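PDB 3PQK: biofilm growth-associated repressor from Xylella fastidiosa, which represses transcription of its own operon by binding a palindromic AT-rich sequence that spans the -10 region of the blh promoter. Local coordinates for residues G64-R69 against I75-T80; F37-L42 against Q55-L60; R25-C30 against I46-P51. All blocks are in the same frame, centred on the assembly; numbering follows the deposited sequence.

Contact 1 (G64-R69 against I75-T80); sequences GIVETR and IFYRLT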
loop_
_atom_site.group_PDB
_atom_site.type_symbol
_atom_site.label_atom_id
_atom_site.label_comp_id
_atom_site.label_asym_id
_atom_site.label_seq_id
_atom_site.Cartn_x
_atom_site.Cartn_y
_atom_site.Cartn_z
ATOM N N GLY B 64 -14.787 -4.133 0.867
ATOM C CA GLY B 64 -15.301 -2.935 1.539
ATOM C C GLY B 64 -14.653 -1.635 1.100
ATOM O O GLY B 64 -14.780 -0.614 1.780
ATOM N N ILE B 65 -13.983 -1.651 -0.055
ATOM C CA ILE B 65 -13.225 -0.494 -0.569
ATOM C C ILE B 65 -14.093 0.367 -1.496
ATOM O O ILE B 65 -13.961 1.593 -1.530
ATOM C CB ILE B 65 -11.902 -0.998 -1.246
ATOM C CG1 ILE B 65 -10.964 -1.663 -0.185
ATOM C CG2 ILE B 65 -11.148 0.147 -1.969
ATOM C CD1 ILE B 65 -9.815 -2.488 -0.794
ATOM N N VAL B 66 -14.976 -0.290 -2.252
ATOM C CA VAL B 66 -15.883 0.353 -3.172
ATOM C C VAL B 66 -17.314 -0.096 -2.803
ATOM O O VAL B 66 -17.517 -1.194 -2.295
ATOM C CB VAL B 66 -15.492 0.006 -4.645
ATOM C CG1 VAL B 66 -16.574 0.428 -5.643
ATOM C CG2 VAL B 66 -14.145 0.635 -5.015
ATOM N N GLU B 67 -18.284 0.758 -3.077
ATOM C CA GLU B 67 -19.703 0.483 -2.890
ATOM C C GLU B 67 -20.495 1.063 -4.081
ATOM O O GLU B 67 -19.944 1.830 -4.880
ATOM C CB GLU B 67 -20.196 1.055 -1.558
ATOM C CG GLU B 67 -20.024 2.559 -1.395
ATOM C CD GLU B 67 -20.606 3.092 -0.102
ATOM O OE1 GLU B 67 -21.283 2.315 0.608
ATOM O OE2 GLU B 67 -20.382 4.282 0.210
ATOM N N THR B 68 -21.776 0.731 -4.170
ATOM C CA THR B 68 -22.632 1.235 -5.234
ATOM C C THR B 68 -23.614 2.275 -4.715
ATOM O O THR B 68 -23.939 2.325 -3.514
ATOM C CB THR B 68 -23.328 0.093 -6.010
ATOM O OG1 THR B 68 -24.233 -0.592 -5.137
ATOM C CG2 THR B 68 -22.341 -0.873 -6.671
ATOM N N ARG B 69 -24.097 3.105 -5.636
ATOM C CA ARG B 69 -25.096 4.126 -5.360
ATOM C C ARG B 69 -26.049 4.166 -6.556
ATOM O O ARG B 69 -25.611 4.050 -7.699
ATOM C CB ARG B 69 -24.418 5.484 -5.093
ATOM C CG ARG B 69 -25.292 6.493 -4.371
ATOM C CD ARG B 69 -24.566 7.816 -4.269
ATOM N NE ARG B 69 -25.086 8.768 -5.257
ATOM C CZ ARG B 69 -25.929 9.753 -4.972
ATOM N NH1 ARG B 69 -26.302 9.973 -3.718
ATOM N NH2 ARG B 69 -26.385 10.545 -5.935
ATOM N N ILE B 75 -26.606 2.834 -11.936
ATOM C CA ILE B 75 -25.744 2.299 -10.865
ATOM C C ILE B 75 -24.345 3.001 -10.934
ATOM O O ILE B 75 -23.643 2.839 -11.925
ATOM C CB ILE B 75 -25.592 0.743 -10.964
ATOM C CG1 ILE B 75 -26.952 0.010 -10.825
ATOM C CG2 ILE B 75 -24.565 0.205 -9.927
ATOM C CD1 ILE B 75 -27.047 -1.287 -11.708
ATOM N N PHE B 76 -23.962 3.749 -9.891
ATOM C CA PHE B 76 -22.638 4.385 -9.804
ATOM C C PHE B 76 -21.806 3.725 -8.723
ATOM O O PHE B 76 -22.303 3.479 -7.614
ATOM C CB PHE B 76 -22.729 5.889 -9.469
ATOM C CG PHE B 76 -23.389 6.705 -10.548
ATOM C CD1 PHE B 76 -22.703 7.026 -11.716
ATOM C CD2 PHE B 76 -24.711 7.118 -10.419
ATOM C CE1 PHE B 76 -23.331 7.732 -12.741
ATOM C CE2 PHE B 76 -25.334 7.849 -11.438
ATOM C CZ PHE B 76 -24.631 8.168 -12.582
ATOM N N TYR B 77 -20.527 3.519 -9.017
ATOM C CA TYR B 77 -19.568 2.995 -8.048
ATOM C C TYR B 77 -18.854 4.180 -7.456
ATOM O O TYR B 77 -18.693 5.195 -8.114
ATOM C CB TYR B 77 -18.584 2.049 -8.719
ATOM C CG TYR B 77 -19.224 0.770 -9.218
ATOM C CD1 TYR B 77 -19.132 -0.411 -8.485
ATOM C CD2 TYR B 77 -19.859 0.722 -10.455
ATOM C CE1 TYR B 77 -19.666 -1.604 -8.966
ATOM C CE2 TYR B 77 -20.409 -0.466 -10.942
ATOM C CZ TYR B 77 -20.320 -1.624 -10.187
ATOM O OH TYR B 77 -20.837 -2.805 -10.663
ATOM N N ARG B 78 -18.454 4.064 -6.210
ATOM C CA ARG B 78 -17.785 5.090 -5.448
ATOM C C ARG B 78 -16.955 4.392 -4.378
ATOM O O ARG B 78 -17.259 3.256 -3.998
ATOM C CB ARG B 78 -18.809 6.023 -4.769
ATOM C CG ARG B 78 -19.863 5.319 -3.890
ATOM C CD ARG B 78 -20.737 6.288 -3.105
ATOM N NE ARG B 78 -20.109 6.690 -1.845
ATOM C CZ ARG B 78 -20.403 7.797 -1.166
ATOM N NH1 ARG B 78 -21.317 8.646 -1.626
ATOM N NH2 ARG B 78 -19.771 8.073 -0.031
ATOM N N LEU B 79 -15.956 5.091 -3.876
ATOM C CA LEU B 79 -15.127 4.613 -2.802
ATOM C C LEU B 79 -15.932 4.645 -1.509
ATOM O O LEU B 79 -16.797 5.510 -1.332
ATOM C CB LEU B 79 -13.926 5.557 -2.638
ATOM C CG LEU B 79 -12.852 5.497 -3.711
ATOM C CD1 LEU B 79 -11.800 6.568 -3.446
ATOM C CD2 LEU B 79 -12.196 4.109 -3.763
ATOM N N THR B 80 -15.620 3.759 -0.576
ATOM C CA THR B 80 -16.298 3.855 0.724
ATOM C C THR B 80 -15.600 4.961 1.534
ATOM O O THR B 80 -14.590 5.515 1.080
ATOM C CB THR B 80 -16.363 2.509 1.432
ATOM O OG1 THR B 80 -15.047 2.031 1.662
ATOM C CG2 THR B 80 -17.164 1.491 0.661
#

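Contact 2 (F37-L42 against Q55-L60); sequences FSVGEL and QQLGVL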
loop_
_atom_site.group_PDB
_atom_site.type_symbol
_atom_site.label_atom_id
_atom_site.label_comp_id
_atom_site.label_asym_id
_atom_site.label_seq_id
_atom_site.Cartn_x
_atom_site.Cartn_y
_atom_site.Cartn_z
ATOM N N PHE B 37 -18.516 6.704 -10.724
ATOM C CA PHE B 37 -18.610 6.365 -12.142
ATOM C C PHE B 37 -19.427 5.116 -12.370
ATOM O O PHE B 37 -19.418 4.204 -11.539
ATOM C CB PHE B 37 -17.219 6.190 -12.772
ATOM C CG PHE B 37 -16.376 7.441 -12.758
ATOM C CD1 PHE B 37 -16.571 8.441 -13.704
ATOM C CD2 PHE B 37 -15.429 7.648 -11.766
ATOM C CE1 PHE B 37 -15.801 9.610 -13.678
ATOM C CE2 PHE B 37 -14.647 8.814 -11.749
ATOM C CZ PHE B 37 -14.839 9.787 -12.708
ATOM N N SER B 38 -20.075 5.041 -13.542
ATOM C CA SER B 38 -20.859 3.873 -13.870
ATOM C C SER B 38 -19.886 2.852 -14.421
ATOM O O SER B 38 -18.735 3.197 -14.662
ATOM C CB SER B 38 -21.952 4.228 -14.882
ATOM O OG SER B 38 -21.398 4.317 -16.183
ATOM N N VAL B 39 -20.332 1.615 -14.640
ATOM C CA VAL B 39 -19.498 0.543 -15.181
ATOM C C VAL B 39 -19.018 0.875 -16.593
ATOM O O VAL B 39 -17.859 0.619 -16.915
ATOM C CB VAL B 39 -20.169 -0.863 -15.017
ATOM C CG1 VAL B 39 -21.438 -1.020 -15.869
ATOM C CG2 VAL B 39 -19.195 -2.003 -15.275
ATOM N N GLY B 40 -19.886 1.500 -17.394
ATOM C CA GLY B 40 -19.566 1.928 -18.754
ATOM C C GLY B 40 -18.496 2.993 -18.785
ATOM O O GLY B 40 -17.586 2.921 -19.598
ATOM N N GLU B 41 -18.586 3.982 -17.878
ATOM C CA GLU B 41 -17.618 5.056 -17.733
ATOM C C GLU B 41 -16.268 4.519 -17.257
ATOM O O GLU B 41 -15.213 4.999 -17.710
ATOM C CB GLU B 41 -18.130 6.097 -16.750
ATOM C CG GLU B 41 -19.396 6.754 -17.248
ATOM C CD GLU B 41 -20.085 7.717 -16.308
ATOM O OE1 GLU B 41 -20.067 7.506 -15.078
ATOM O OE2 GLU B 41 -20.661 8.698 -16.820
ATOM N N LEU B 42 -16.290 3.523 -16.339
ATOM C CA LEU B 42 -15.049 2.918 -15.845
ATOM C C LEU B 42 -14.349 2.175 -16.976
ATOM O O LEU B 42 -13.146 2.327 -17.149
ATOM C CB LEU B 42 -15.312 2.002 -14.614
ATOM C CG LEU B 42 -15.689 2.758 -13.338
ATOM C CD1 LEU B 42 -16.330 1.864 -12.332
ATOM C CD2 LEU B 42 -14.533 3.583 -12.781
ATOM N N GLN B 55 -15.432 -8.273 -12.406
ATOM C CA GLN B 55 -14.807 -9.235 -11.475
ATOM C C GLN B 55 -14.003 -8.457 -10.428
ATOM O O GLN B 55 -14.158 -8.693 -9.222
ATOM C CB GLN B 55 -13.864 -10.215 -12.194
ATOM C CG GLN B 55 -14.580 -11.284 -13.015
ATOM C CD GLN B 55 -13.657 -12.088 -13.908
ATOM O OE1 GLN B 55 -12.473 -11.776 -14.086
ATOM N NE2 GLN B 55 -14.183 -13.156 -14.488
ATOM N N GLN B 56 -13.213 -7.475 -10.907
ATOM C CA GLN B 56 -12.365 -6.620 -10.077
ATOM C C GLN B 56 -13.107 -5.647 -9.186
ATOM O O GLN B 56 -12.699 -5.478 -8.034
ATOM C CB GLN B 56 -11.240 -5.975 -10.906
ATOM C CG GLN B 56 -10.309 -7.011 -11.591
ATOM C CD GLN B 56 -9.773 -8.023 -10.613
ATOM O OE1 GLN B 56 -9.265 -7.662 -9.551
ATOM N NE2 GLN B 56 -9.949 -9.315 -10.908
ATOM N N LEU B 57 -14.231 -5.046 -9.663
ATOM C CA LEU B 57 -15.074 -4.171 -8.818
ATOM C C LEU B 57 -15.768 -5.057 -7.759
ATOM O O LEU B 57 -16.059 -4.601 -6.647
ATOM C CB LEU B 57 -16.127 -3.385 -9.638
ATOM C CG LEU B 57 -15.629 -2.216 -10.522
ATOM C CD1 LEU B 57 -16.598 -1.951 -11.708
ATOM C CD2 LEU B 57 -15.441 -0.928 -9.715
ATOM N N GLY B 58 -16.034 -6.317 -8.137
ATOM C CA GLY B 58 -16.613 -7.340 -7.267
ATOM C C GLY B 58 -15.702 -7.580 -6.079
ATOM O O GLY B 58 -16.132 -7.383 -4.946
ATOM N N VAL B 59 -14.399 -7.833 -6.338
ATOM C CA VAL B 59 -13.354 -7.983 -5.297
ATOM C C VAL B 59 -13.276 -6.730 -4.401
ATOM O O VAL B 59 -13.270 -6.853 -3.190
ATOM C CB VAL B 59 -11.967 -8.345 -5.890
ATOM C CG1 VAL B 59 -10.867 -8.304 -4.822
ATOM C CG2 VAL B 59 -11.998 -9.709 -6.582
ATOM N N LEU B 60 -13.251 -5.531 -4.993
ATOM C CA LEU B 60 -13.155 -4.250 -4.260
ATOM C C LEU B 60 -14.364 -3.981 -3.405
ATOM O O LEU B 60 -14.256 -3.307 -2.384
ATOM C CB LEU B 60 -12.958 -3.082 -5.265
ATOM C CG LEU B 60 -11.582 -2.991 -5.938
ATOM C CD1 LEU B 60 -11.593 -1.940 -7.052
ATOM C CD2 LEU B 60 -10.447 -2.698 -4.895
#

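Contact 3 (R25-C30 against I46-P51); sequences RLMLVC and IGIGQP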
loop_
_atom_site.group_PDB
_atom_site.type_symbol
_atom_site.label_atom_id
_atom_site.label_comp_id
_atom_site.label_asym_id
_atom_site.label_seq_id
_atom_site.Cartn_x
_atom_site.Cartn_y
_atom_site.Cartn_z
ATOM N N ARG B 25 -7.410 -3.299 -10.147
ATOM C CA ARG B 25 -7.963 -2.747 -8.896
ATOM C C ARG B 25 -7.382 -1.376 -8.611
ATOM O O ARG B 25 -8.117 -0.465 -8.250
ATOM C CB ARG B 25 -7.711 -3.671 -7.710
ATOM C CG ARG B 25 -8.537 -4.922 -7.765
ATOM C CD ARG B 25 -8.146 -5.864 -6.651
ATOM N NE ARG B 25 -8.391 -7.251 -7.023
ATOM C CZ ARG B 25 -7.782 -8.304 -6.487
ATOM N NH1 ARG B 25 -6.868 -8.141 -5.537
ATOM N NH2 ARG B 25 -8.084 -9.527 -6.895
ATOM N N LEU B 26 -6.081 -1.201 -8.841
ATOM C CA LEU B 26 -5.459 0.099 -8.648
ATOM C C LEU B 26 -5.997 1.195 -9.582
ATOM O O LEU B 26 -6.259 2.305 -9.123
ATOM C CB LEU B 26 -3.939 0.000 -8.733
ATOM C CG LEU B 26 -3.303 -0.567 -7.478
ATOM C CD1 LEU B 26 -1.838 -0.912 -7.725
ATOM C CD2 LEU B 26 -3.407 0.432 -6.325
HETATM N N MSE B 27 -6.168 0.874 -10.868
HETATM C CA MSE B 27 -6.691 1.835 -11.858
HETATM C C MSE B 27 -8.117 2.230 -11.459
HETATM O O MSE B 27 -8.427 3.411 -11.401
HETATM C CB MSE B 27 -6.652 1.231 -13.266
HETATM C CG MSE B 27 -5.240 1.008 -13.794
HETATM SE SE MSE B 27 -5.199 0.325 -15.634
HETATM C CE MSE B 27 -5.636 -1.477 -15.422
ATOM N N LEU B 28 -8.910 1.251 -11.003
ATOM C CA LEU B 28 -10.266 1.467 -10.533
ATOM C C LEU B 28 -10.322 2.395 -9.328
ATOM O O LEU B 28 -11.037 3.368 -9.368
ATOM C CB LEU B 28 -10.942 0.107 -10.240
ATOM C CG LEU B 28 -11.346 -0.697 -11.478
ATOM C CD1 LEU B 28 -11.731 -2.114 -11.103
ATOM C CD2 LEU B 28 -12.499 -0.012 -12.239
ATOM N N VAL B 29 -9.561 2.122 -8.262
ATOM C CA VAL B 29 -9.592 2.973 -7.065
ATOM C C VAL B 29 -9.062 4.381 -7.308
ATOM O O VAL B 29 -9.678 5.352 -6.877
ATOM C CB VAL B 29 -9.067 2.283 -5.771
ATOM C CG1 VAL B 29 -9.885 1.030 -5.446
ATOM C CG2 VAL B 29 -7.584 1.930 -5.884
ATOM N N CYS B 30 -7.983 4.508 -8.092
ATOM C CA CYS B 30 -7.479 5.848 -8.422
ATOM C C CYS B 30 -8.487 6.647 -9.255
ATOM O O CYS B 30 -8.671 7.832 -8.992
ATOM C CB CYS B 30 -6.110 5.781 -9.095
ATOM S SG CYS B 30 -4.740 5.777 -7.922
ATOM N N ILE B 46 -10.506 3.387 -18.291
ATOM C CA ILE B 46 -9.419 2.484 -17.891
ATOM C C ILE B 46 -9.005 1.523 -19.010
ATOM O O ILE B 46 -7.874 1.045 -19.012
ATOM C CB ILE B 46 -9.808 1.779 -16.549
ATOM C CG1 ILE B 46 -9.846 2.782 -15.392
ATOM C CG2 ILE B 46 -8.943 0.564 -16.195
ATOM C CD1 ILE B 46 -11.041 2.616 -14.549
ATOM N N GLY B 47 -9.895 1.282 -19.961
ATOM C CA GLY B 47 -9.619 0.396 -21.085
ATOM C C GLY B 47 -9.630 -1.070 -20.715
ATOM O O GLY B 47 -8.880 -1.857 -21.290
ATOM N N ILE B 48 -10.469 -1.440 -19.739
ATOM C CA ILE B 48 -10.656 -2.816 -19.299
ATOM C C ILE B 48 -12.147 -3.147 -19.496
ATOM O O ILE B 48 -13.010 -2.414 -19.003
ATOM C CB ILE B 48 -10.178 -3.011 -17.818
ATOM C CG1 ILE B 48 -8.644 -2.727 -17.634
ATOM C CG2 ILE B 48 -10.590 -4.387 -17.244
ATOM C CD1 ILE B 48 -7.619 -3.790 -18.183
ATOM N N GLY B 49 -12.431 -4.222 -20.221
ATOM C CA GLY B 49 -13.800 -4.644 -20.493
ATOM C C GLY B 49 -14.289 -5.718 -19.550
ATOM O O GLY B 49 -13.827 -5.802 -18.415
ATOM N N GLN B 50 -15.191 -6.575 -20.036
ATOM C CA GLN B 50 -15.756 -7.679 -19.268
ATOM C C GLN B 50 -15.121 -9.027 -19.642
ATOM O O GLN B 50 -14.570 -9.128 -20.734
ATOM C CB GLN B 50 -17.286 -7.717 -19.423
ATOM C CG GLN B 50 -18.008 -6.502 -18.819
ATOM C CD GLN B 50 -17.787 -6.311 -17.331
ATOM O OE1 GLN B 50 -17.445 -7.243 -16.592
ATOM N NE2 GLN B 50 -18.004 -5.089 -16.859
ATOM N N PRO B 51 -15.139 -10.075 -18.780
ATOM C CA PRO B 51 -15.701 -10.140 -17.417
ATOM C C PRO B 51 -14.849 -9.436 -16.346
ATOM O O PRO B 51 -15.358 -9.146 -15.267
ATOM C CB PRO B 51 -15.845 -11.648 -17.182
ATOM C CG PRO B 51 -14.703 -12.248 -17.957
ATOM C CD PRO B 51 -14.519 -11.359 -19.172
#

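Contact 1 (G64-R69 against I75-T80)
E67 and R78 meet across the beta hairpin that forms the wing of this winged-helix repressor, a worked example of a two-stranded sheet tied together by both backbone and charge. Strands 66-69 and 76-79 run antiparallel, and E67 with R78 is one of their hydrogen-bonded pairs: E67 N reaches R78 O at 2.9 Å, and R78 N returns to E67 O at 3.0 Å. The two side chains leave the same face of the sheet and lie alongside each other. In each, CG stands between the backbone N and the carbonyl carbon (chi1 59° for E67, 54° for R78), which carries the aliphatic parts out together. At their ends E67 OE2 forms a salt bridge with R78 NE, 3.2 Å long. Carboxylate and guanidinium planes are turned 78° from one another, so this is a one-point contact and not a flat two-pronged pairing.

R69, whose backbone pairs with F76, shares that face and brings its CD to the edge of the R78 guanidinium. R69 NE, though poorly ordered, forms a salt bridge with E36, in the loop between helices 23-33 and 39-46. E36 also makes a long, weak ion pair with R78 NH1 and probably eases the proximity of the two arginines.

On the face carrying T68 and Y77 the contact is apolar. T68 CG2 sits over the Y77 ring in a CH-pi contact, 4.0 Å from the centroid, while V66 CG1 comes to the ring edge. On the ring side away from T68 CG2, Y77 packs on L57 of helix 52-62.

G64 ends helix 52-62 in a Schellman motif. T80 bridges this end and the strand: its CG2 packs 3.7 Å from E67 CG, and its OG1 donates to G64 O at 2.7 Å.

Contact 2 (F37-L42 against Q55-L60)
L42 and L57 supply the apolar heart of this small contact, in which two helices touch through methyl groups alone. L42 CD1 comes up to the fork of L57, lying 3.9 Å from L57 CD1 and equally far from L57 CD2, and the two side chains are inclined to one another. Each leucine, buried, sets out from its backbone toward the other helix, and with CG anti to the carbonyl carbon (chi1 -71° for L42, -73° for L57) its methyls are carried into the gap. V39 adds a lighter touch, its CG2 being 4.4 Å from L57 CD1. Since the CA atoms of V39 and L57 are 9.1 Å apart, side chains span the gap between the backbones. Y77 of the wing leans on both V39 and L57 and so extends the apolar cluster to strand 76-79.

No hydrogen bond crosses between the segments; the capping bonds lie within 37-42. S38 and E41 form a capping box at the start of helix 39-46. S38 N donates to E41 OE1 at 2.9 Å, reaching the anti side of the carboxylate and somewhat out of its plane; the reciprocal bond from E41 N to S38 OG is weak, at 3.3 Å. S38 O meanwhile accepts from L42 N, tying the cap to the residue that carries the main apolar contact. Q56 OE1 is hydrogen-bonded to R25 NE, joining helix 52-62 to helix 23-33.

Helices 39-46 and 52-62, packed across a short turn, make the helix-turn-helix of this ArsR-family repressor, residues 39-62 being its predicted DNA-binding motif, with 52-62 in the place of the recognition helix.

Contact 3 (R25-C30 against I46-P51)
The carbonyl oxygen of M27 is hydrogen-bonded to OG1 of T31, one turn further along helix 23-33, and lies 4.2 Å from I46 CD1 across the contact. Around this polar point the meeting of helix 23-33 with the turn of the helix-turn-helix motif is wholly apolar. I46, last residue of helix 39-46, uses two branches: CG2 lies 3.8 Å from M27 CB and as close to its selenium SE, while CD1 meets L28 CD2 at 3.8 Å. M27 is deposited as selenomethionine. Its chain is extended to SE and bends there (chi3 -77°), which brings CE to I48 CG1 at 3.9 Å, the two side chains crossing at about a right angle. M27 thus spans both isoleucines that flank G47, whose positive phi turns the chain out of helix 39-46.

L28 also packs on L57 and L60 of helix 52-62, and I48 on V24. M27 meets M6 of the second subunit. On other sides of helix 23-33, L26 and V29 touch helix 84-96, to which C30 is joined by its disulfide with C96.

How the contacts relate
Taken together, the contacts trace how a winged helix-turn-helix is assembled from small interfaces. Contacts 2 and 3 have centres about 7 Å apart; their segments alternate along the chain, and their side chains touch, L60 CD1 lying 3.8 Å from V29 CG1. Contact 1 is centred about 9 Å from contact 2 and joins it through probable backbone bonds, Y77 N to F37 O at 2.8 Å and I65 N to L60 O at 2.9 Å. Although about 14 Å separates the centres of contacts 1 and 3, V29 packs against I65, V66 and L79. The predicted DNA-binding motif is therefore joined both to the wing and to helix 23-33, which carries C30 of the disulfide.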